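Local coordinates for protein chlorite dismutase (Nitrobacter winogradskyi, PDB 3QPI) that binds heme b and decomposes chlorite to chloride and molecular oxygen, working as a dimeric member of the chlorite dismutase family, at residues E66-R79 with I115-Q128. Numbering follows the deposited sequence.
With HEM (protoporphyrin IX containing Fe), chain C.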
# COMPACT_ATOMS: atom_id res chain seq x y z
N GLU A 66 -0.24 -10.08 17.23
CA GLU A 66 -0.29 -8.91 16.36
C GLU A 66 -1.68 -8.69 15.75
O GLU A 66 -2.17 -7.56 15.68
CB GLU A 66 0.76 -9.02 15.26
CG GLU A 66 2.16 -8.92 15.80
CD GLU A 66 3.20 -9.46 14.84
OE1 GLU A 66 2.83 -10.17 13.88
OE2 GLU A 66 4.40 -9.17 15.05
N LYS A 67 -2.33 -9.77 15.32
CA LYS A 67 -3.66 -9.59 14.75
C LYS A 67 -4.58 -8.99 15.80
O LYS A 67 -5.32 -8.06 15.51
CB LYS A 67 -4.27 -10.89 14.23
CG LYS A 67 -5.64 -10.66 13.61
CD LYS A 67 -6.13 -11.86 12.85
CE LYS A 67 -7.43 -11.54 12.09
NZ LYS A 67 -7.88 -12.72 11.28
N ILE A 68 -4.52 -9.51 17.01
CA ILE A 68 -5.32 -8.96 18.09
C ILE A 68 -5.06 -7.45 18.27
O ILE A 68 -6.00 -6.67 18.30
CB ILE A 68 -5.09 -9.73 19.39
CG1 ILE A 68 -5.82 -11.07 19.30
CG2 ILE A 68 -5.57 -8.92 20.58
CD1 ILE A 68 -5.44 -12.06 20.38
N ALA A 69 -3.79 -7.06 18.36
CA ALA A 69 -3.42 -5.66 18.51
C ALA A 69 -3.93 -4.79 17.36
O ALA A 69 -4.38 -3.66 17.58
CB ALA A 69 -1.92 -5.52 18.65
N LEU A 70 -3.86 -5.30 16.14
CA LEU A 70 -4.29 -4.56 14.97
C LEU A 70 -5.80 -4.37 14.94
O LEU A 70 -6.29 -3.26 14.73
CB LEU A 70 -3.86 -5.28 13.69
CG LEU A 70 -2.36 -5.21 13.39
CD1 LEU A 70 -1.92 -6.35 12.47
CD2 LEU A 70 -2.03 -3.85 12.78
N THR A 71 -6.54 -5.45 15.12
CA THR A 71 -8.00 -5.36 14.99
C THR A 71 -8.60 -4.49 16.09
O THR A 71 -9.71 -4.00 15.95
CB THR A 71 -8.69 -6.74 15.00
OG1 THR A 71 -8.34 -7.43 16.20
CG2 THR A 71 -8.27 -7.57 13.81
N SER A 72 -7.86 -4.28 17.18
CA SER A 72 -8.37 -3.44 18.26
C SER A 72 -8.29 -1.95 17.95
O SER A 72 -9.10 -1.17 18.45
CB SER A 72 -7.63 -3.73 19.57
OG SER A 72 -6.28 -3.34 19.48
N VAL A 73 -7.33 -1.53 17.12
CA VAL A 73 -7.24 -0.10 16.78
C VAL A 73 -7.60 0.26 15.34
O VAL A 73 -8.04 1.37 15.09
CB VAL A 73 -5.86 0.50 17.11
CG1 VAL A 73 -5.62 0.49 18.63
CG2 VAL A 73 -4.76 -0.23 16.38
N GLN A 74 -7.42 -0.65 14.39
CA GLN A 74 -7.54 -0.28 12.97
C GLN A 74 -8.97 0.08 12.56
O GLN A 74 -9.94 -0.40 13.14
CB GLN A 74 -6.99 -1.40 12.06
CG GLN A 74 -7.91 -2.58 11.88
CD GLN A 74 -7.15 -3.84 11.50
OE1 GLN A 74 -5.93 -3.81 11.29
NE2 GLN A 74 -7.86 -4.95 11.43
N ALA A 75 -9.08 0.94 11.55
CA ALA A 75 -10.38 1.33 11.02
C ALA A 75 -10.59 0.68 9.65
O ALA A 75 -9.68 0.06 9.09
CB ALA A 75 -10.48 2.84 10.92
N GLY A 76 -11.80 0.81 9.12
CA GLY A 76 -12.11 0.21 7.83
C GLY A 76 -12.08 1.23 6.71
O GLY A 76 -11.97 2.43 6.96
N LEU A 77 -12.19 0.75 5.47
CA LEU A 77 -12.28 1.62 4.31
C LEU A 77 -13.67 2.26 4.28
O LEU A 77 -14.62 1.75 4.89
CB LEU A 77 -12.05 0.82 3.02
CG LEU A 77 -10.77 -0.04 2.97
CD1 LEU A 77 -10.62 -0.77 1.63
CD2 LEU A 77 -9.53 0.80 3.26
N GLY A 78 -13.79 3.38 3.57
CA GLY A 78 -15.08 3.98 3.32
C GLY A 78 -15.59 4.91 4.41
O GLY A 78 -16.77 5.25 4.40
N ARG A 79 -14.72 5.35 5.33
CA ARG A 79 -15.15 6.29 6.36
C ARG A 79 -15.55 7.60 5.71
O ARG A 79 -14.87 8.11 4.83
CB ARG A 79 -14.04 6.55 7.38
CG ARG A 79 -13.69 5.36 8.24
CD ARG A 79 -12.44 5.63 9.06
NE ARG A 79 -11.23 5.80 8.24
CZ ARG A 79 -10.04 6.13 8.74
NH1 ARG A 79 -9.92 6.30 10.06
NH2 ARG A 79 -8.97 6.26 7.95
N ILE A 115 5.17 -3.63 11.84
CA ILE A 115 3.90 -3.62 12.53
C ILE A 115 3.98 -2.74 13.75
O ILE A 115 3.19 -1.80 13.88
CB ILE A 115 3.47 -5.03 12.93
CG1 ILE A 115 3.28 -5.88 11.66
CG2 ILE A 115 2.15 -4.98 13.70
CD1 ILE A 115 2.84 -7.33 11.92
N ALA A 116 4.95 -3.02 14.62
CA ALA A 116 5.01 -2.40 15.94
C ALA A 116 5.16 -0.89 15.83
O ALA A 116 4.57 -0.14 16.61
CB ALA A 116 6.14 -2.99 16.76
N ALA A 117 5.95 -0.43 14.87
CA ALA A 117 6.16 1.00 14.72
C ALA A 117 5.01 1.68 13.98
O ALA A 117 4.93 2.91 13.99
CB ALA A 117 7.48 1.27 14.01
N SER A 118 4.13 0.93 13.34
CA SER A 118 3.05 1.57 12.59
C SER A 118 1.76 1.66 13.39
O SER A 118 0.88 2.45 13.06
CB SER A 118 2.79 0.84 11.27
OG SER A 118 3.94 0.92 10.44
N LEU A 119 1.66 0.87 14.46
CA LEU A 119 0.44 0.84 15.27
C LEU A 119 -0.01 2.23 15.74
O LEU A 119 -1.20 2.48 15.87
CB LEU A 119 0.63 -0.08 16.49
CG LEU A 119 0.55 -1.58 16.19
CD1 LEU A 119 0.82 -2.39 17.45
CD2 LEU A 119 -0.81 -1.97 15.60
N LYS A 120 0.91 3.15 15.98
CA LYS A 120 0.51 4.45 16.50
C LYS A 120 -0.30 5.24 15.48
O LYS A 120 -1.04 6.14 15.85
CB LYS A 120 1.71 5.27 16.97
CG LYS A 120 2.76 5.56 15.91
CD LYS A 120 4.01 6.21 16.52
CE LYS A 120 3.73 7.64 16.97
NZ LYS A 120 4.81 8.23 17.85
N TYR A 121 -0.17 4.90 14.20
CA TYR A 121 -0.85 5.65 13.15
C TYR A 121 -2.28 5.21 12.92
O TYR A 121 -2.96 5.75 12.03
CB TYR A 121 -0.07 5.56 11.84
CG TYR A 121 1.27 6.25 11.88
CD1 TYR A 121 1.37 7.61 11.63
CD2 TYR A 121 2.42 5.55 12.18
CE1 TYR A 121 2.60 8.25 11.67
CE2 TYR A 121 3.65 6.18 12.22
CZ TYR A 121 3.73 7.53 11.96
OH TYR A 121 4.94 8.16 11.99
N LEU A 122 -2.73 4.23 13.68
CA LEU A 122 -4.14 3.83 13.63
C LEU A 122 -4.80 4.40 14.86
O LEU A 122 -4.16 4.50 15.91
CB LEU A 122 -4.30 2.29 13.62
CG LEU A 122 -3.23 1.45 12.91
CD1 LEU A 122 -3.60 -0.03 12.94
CD2 LEU A 122 -2.99 1.91 11.47
N PRO A 123 -6.09 4.75 14.76
CA PRO A 123 -6.95 4.49 13.60
C PRO A 123 -6.87 5.55 12.49
O PRO A 123 -7.52 5.39 11.46
CB PRO A 123 -8.35 4.48 14.21
CG PRO A 123 -8.25 5.46 15.35
CD PRO A 123 -6.84 5.38 15.87
N ALA A 124 -6.11 6.62 12.67
CA ALA A 124 -6.07 7.66 11.64
C ALA A 124 -5.97 7.08 10.21
O ALA A 124 -6.76 7.43 9.34
CB ALA A 124 -4.92 8.63 11.92
N ILE A 125 -5.00 6.20 9.98
CA ILE A 125 -4.76 5.67 8.65
C ILE A 125 -5.39 4.28 8.52
O ILE A 125 -5.01 3.39 9.25
CB ILE A 125 -3.23 5.55 8.34
CG1 ILE A 125 -2.46 6.82 8.75
CG2 ILE A 125 -3.00 5.22 6.87
CD1 ILE A 125 -2.87 8.10 7.98
N ALA A 126 -6.38 4.13 7.64
CA ALA A 126 -6.93 2.82 7.31
C ALA A 126 -6.19 2.27 6.10
O ALA A 126 -5.73 3.05 5.25
CB ALA A 126 -8.45 2.91 7.00
N ARG A 127 -6.08 0.95 6.00
CA ARG A 127 -5.25 0.33 4.96
C ARG A 127 -5.87 -0.94 4.40
O ARG A 127 -6.67 -1.62 5.06
CB ARG A 127 -3.87 -0.05 5.54
CG ARG A 127 -3.93 -1.21 6.52
CD ARG A 127 -2.58 -1.56 7.16
NE ARG A 127 -2.66 -2.90 7.72
CZ ARG A 127 -3.35 -3.21 8.82
NH1 ARG A 127 -4.00 -2.26 9.48
NH2 ARG A 127 -3.41 -4.46 9.25
N GLN A 128 -5.49 -1.25 3.16
CA GLN A 128 -5.75 -2.55 2.58
C GLN A 128 -4.58 -2.94 1.68
O GLN A 128 -4.12 -2.15 0.86
CB GLN A 128 -7.05 -2.56 1.78
CG GLN A 128 -7.35 -3.96 1.12
CD GLN A 128 -7.53 -5.07 2.16
OE1 GLN A 128 -8.45 -5.02 2.98
NE2 GLN A 128 -6.64 -6.07 2.13
CHA HEM C . 2.37 -5.62 5.04
CHB HEM C . 0.65 -3.19 8.79
CHC HEM C . 1.50 0.99 6.46
CHD HEM C . 3.47 -1.44 2.92
C1A HEM C . 1.83 -5.26 6.23
C2A HEM C . 1.39 -6.26 7.19
C3A HEM C . 0.88 -5.61 8.26
C4A HEM C . 1.01 -4.19 7.97
CMA HEM C . 0.30 -6.29 9.56
CAA HEM C . 1.57 -7.76 6.94
CBA HEM C . 0.33 -8.46 6.39
CGA HEM C . 0.65 -9.94 6.40
O1A HEM C . 0.81 -10.47 5.28
O2A HEM C . 0.79 -10.58 7.49
C1B HEM C . 0.74 -1.89 8.42
C2B HEM C . 0.15 -0.84 9.21
C3B HEM C . 0.35 0.29 8.55
C4B HEM C . 1.10 0.01 7.34
CMB HEM C . -0.62 -0.97 10.54
CAB HEM C . -0.13 1.67 9.07
CBB HEM C . -0.83 2.46 8.27
C1C HEM C . 2.14 0.73 5.31
C2C HEM C . 2.58 1.68 4.29
C3C HEM C . 3.10 0.96 3.30
C4C HEM C . 3.02 -0.43 3.69
CMC HEM C . 2.39 3.22 4.36
CAC HEM C . 3.74 1.40 1.97
CBC HEM C . 4.33 2.60 1.89
C1D HEM C . 3.33 -2.76 3.11
C2D HEM C . 3.80 -3.75 2.18
C3D HEM C . 3.44 -5.06 2.87
C4D HEM C . 2.83 -4.70 4.13
CMD HEM C . 4.51 -3.60 0.79
CAD HEM C . 3.70 -6.48 2.36
CBD HEM C . 5.04 -6.92 2.99
CGD HEM C . 5.46 -8.25 2.40
O1D HEM C . 4.64 -9.19 2.45
O2D HEM C . 6.61 -8.36 1.89
NA HEM C . 1.57 -3.97 6.71
NB HEM C . 1.32 -1.36 7.26
NC HEM C . 2.42 -0.54 4.92
ND HEM C . 2.77 -3.35 4.26
FE HEM C . 2.23 -2.27 5.74
O HOH W 1 -7.19 -0.47 8.36
O HOH W 2 -6.98 2.69 10.72
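Arg127 turns its guanidinium edge to Gln74, giving OE1 one bond from NH1 (3.1 Å) and a weak one from NH2; amide and guanidinium planes lie 49° apart. One guanidinium face receives heme methyl CMB, while NE sits 3.5 Å from heme CHB. Leu70 crosses this arginine at about a right angle, its CD2 meeting Leu119 CD2 at 3.6 Å and its CD1 resting on heme methyl CMA, which also touches Ile115 CD1. Leu122 splits its branches: CD1 meets Val73 CG2 (3.6 Å), CD2 the heme vinyl at CAB. Arg79, bent at chi3 (-65°), brings NH1 to Pro123 O and NH2 to Ala124 O, both 2.9 Å; the second bond is straighter (160°) and lies in the guanidinium plane, though each donor stands above its acceptor's carbonyl plane. A leucine in place of Arg79 would probably deprive both carbonyls of their guanidinium donor and loosen this end of the loop. Water bridges Ala75 N to Pro123 O and Ile125 O. Ile115, following axial ligand His114, and Ser118 lie on one heme face, Arg127 on the other, Leu70 at the rim; helix 64-73, loop 115-125 and the start of strand 126-131 thus line the heme pocket of a dimeric alpha+beta barrel.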